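Local coordinates for SVP1-like protein 2 (Kluyveromyces lactis, PDB 4V16), which belongs to the PROPPIN family of WD-repeat beta-propellers and probably binds phosphatidylinositol 3,5-bisphosphate, through which it associates with membranes, at residues Asn41-Lys46 / Ala304-Leu309. Numbering follows the deposited sequence.
Sequences NVHPLK and ADTFKL
Leu45 and His43 reach from the turn between strands 36-41 and 46-52 onto Ala304 and Thr306 of strand 303-312, where the first and last four-stranded blades of this seven-bladed beta-propeller lie side by side. The contact is slight, burying about 100 Å² in all, and it is made of side chains alone.

Backbone bonds tie the ends of the turn: Asn41 N to Lys46 O at 2.6 Å, with a weak return bond from Lys46 N to Asn41 O. A cis peptide precedes Pro44, and the residues flanking that proline, His43 and Leu45, both send CB toward the strand.

On the strand, Ala304 and Thr306 are two residues apart and so on the same face. Asp305 between them turns the other way, to a salt bridge with Arg325 and a hydrogen bond with Trp298.

Two loose side-chain contacts join the turn to the strand, while Val42 packs on Val295 and Ile289 of the last blade. The Thr306 methyl approaches the exposed His43 ring obliquely, CG2 lying 4.4 Å from CE1. The other contact is apolar: in Leu45, chi1 of -168° swings CG away from the backbone N, and chi2 of 77° leaves CD2 as the methyl facing Ala304 CB, 4.4 Å away.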
loop_
_atom_site.group_PDB
_atom_site.type_symbol
_atom_site.label_atom_id
_atom_site.label_comp_id
_atom_site.label_asym_id
_atom_site.label_seq_id
_atom_site.Cartn_x
_atom_site.Cartn_y
_atom_site.Cartn_z
ATOM N N ASN A 41 4.701 7.358 -14.505
ATOM C CA ASN A 41 5.369 6.066 -14.565
ATOM C C ASN A 41 6.378 6.013 -13.431
ATOM O O ASN A 41 6.959 7.035 -13.073
ATOM C CB ASN A 41 6.064 5.854 -15.911
ATOM C CG ASN A 41 5.130 5.312 -16.975
ATOM O OD1 ASN A 41 4.288 4.460 -16.699
ATOM N ND2 ASN A 41 5.276 5.803 -18.201
ATOM N N VAL A 42 6.577 4.835 -12.854
ATOM C CA VAL A 42 7.532 4.684 -11.763
ATOM C C VAL A 42 8.944 4.493 -12.306
ATOM O O VAL A 42 9.902 5.064 -11.783
ATOM C CB VAL A 42 7.165 3.496 -10.860
ATOM C CG1 VAL A 42 8.227 3.287 -9.783
ATOM C CG2 VAL A 42 5.798 3.725 -10.225
ATOM N N HIS A 43 9.062 3.685 -13.355
ATOM C CA HIS A 43 10.356 3.394 -13.958
ATOM C C HIS A 43 10.203 3.086 -15.451
ATOM O O HIS A 43 9.605 2.072 -15.813
ATOM C CB HIS A 43 11.015 2.213 -13.241
ATOM C CG HIS A 43 12.423 1.950 -13.680
ATOM N ND1 HIS A 43 13.485 2.724 -13.263
ATOM C CD2 HIS A 43 12.944 1.002 -14.494
ATOM C CE1 HIS A 43 14.600 2.263 -13.803
ATOM N NE2 HIS A 43 14.299 1.219 -14.554
ATOM N N PRO A 44 10.726 3.963 -16.327
ATOM C CA PRO A 44 11.403 5.234 -16.041
ATOM C C PRO A 44 10.427 6.296 -15.540
ATOM O O PRO A 44 9.275 6.324 -15.975
ATOM C CB PRO A 44 11.998 5.627 -17.394
ATOM C CG PRO A 44 11.087 5.009 -18.389
ATOM C CD PRO A 44 10.643 3.710 -17.777
ATOM N N LEU A 45 10.888 7.157 -14.641
ATOM C CA LEU A 45 10.020 8.155 -14.026
ATOM C C LEU A 45 9.601 9.228 -15.028
ATOM O O LEU A 45 10.398 10.092 -15.394
ATOM C CB LEU A 45 10.724 8.800 -12.830
ATOM C CG LEU A 45 9.853 9.648 -11.901
ATOM C CD1 LEU A 45 9.016 8.762 -10.989
ATOM C CD2 LEU A 45 10.716 10.596 -11.085
ATOM N N LYS A 46 8.346 9.163 -15.466
ATOM C CA LYS A 46 7.798 10.146 -16.397
ATOM C C LYS A 46 6.324 10.405 -16.098
ATOM O O LYS A 46 5.587 9.488 -15.736
ATOM C CB LYS A 46 7.971 9.672 -17.835
ATOM N N ALA A 304 12.349 10.379 -5.684
ATOM C CA ALA A 304 12.247 8.943 -5.927
ATOM C C ALA A 304 13.630 8.297 -6.021
ATOM O O ALA A 304 14.410 8.606 -6.924
ATOM C CB ALA A 304 11.456 8.680 -7.194
ATOM N N ASP A 305 13.921 7.399 -5.082
ATOM C CA ASP A 305 15.191 6.677 -5.055
ATOM C C ASP A 305 15.065 5.321 -5.741
ATOM O O ASP A 305 14.239 4.504 -5.350
ATOM C CB ASP A 305 15.667 6.476 -3.611
ATOM C CG ASP A 305 16.070 7.774 -2.938
ATOM O OD1 ASP A 305 16.590 8.670 -3.632
ATOM O OD2 ASP A 305 15.871 7.895 -1.710
ATOM N N THR A 306 15.896 5.084 -6.753
ATOM C CA THR A 306 15.910 3.805 -7.459
ATOM C C THR A 306 17.012 2.899 -6.912
ATOM O O THR A 306 18.179 3.289 -6.872
ATOM C CB THR A 306 16.124 3.998 -8.970
ATOM O OG1 THR A 306 15.140 4.904 -9.484
ATOM C CG2 THR A 306 16.022 2.664 -9.704
ATOM N N PHE A 307 16.633 1.690 -6.504
ATOM C CA PHE A 307 17.573 0.729 -5.929
ATOM C C PHE A 307 17.757 -0.493 -6.823
ATOM O O PHE A 307 16.828 -0.912 -7.515
ATOM C CB PHE A 307 17.097 0.274 -4.548
ATOM C CG PHE A 307 17.225 1.323 -3.484
ATOM C CD1 PHE A 307 16.192 2.213 -3.242
ATOM C CD2 PHE A 307 18.375 1.414 -2.716
ATOM C CE1 PHE A 307 16.304 3.176 -2.260
ATOM C CE2 PHE A 307 18.496 2.376 -1.731
ATOM C CZ PHE A 307 17.458 3.259 -1.502
ATOM N N LYS A 308 18.963 -1.058 -6.799
ATOM C CA LYS A 308 19.229 -2.349 -7.429
ATOM C C LYS A 308 19.564 -3.383 -6.359
ATOM O O LYS A 308 20.388 -3.133 -5.479
ATOM C CB LYS A 308 20.374 -2.245 -8.441
ATOM C CG LYS A 308 20.694 -3.554 -9.170
ATOM C CD LYS A 308 19.562 -3.979 -10.104
ATOM C CE LYS A 308 19.764 -5.390 -10.639
ATOM N NZ LYS A 308 20.981 -5.514 -11.489
ATOM N N LEU A 309 18.917 -4.541 -6.441
ATOM C CA LEU A 309 19.172 -5.630 -5.508
ATOM C C LEU A 309 20.161 -6.613 -6.124
ATOM O O LEU A 309 19.781 -7.465 -6.926
ATOM C CB LEU A 309 17.865 -6.336 -5.138
ATOM C CG LEU A 309 17.957 -7.479 -4.125
ATOM C CD1 LEU A 309 18.580 -7.015 -2.818
ATOM C CD2 LEU A 309 16.579 -8.067 -3.872
#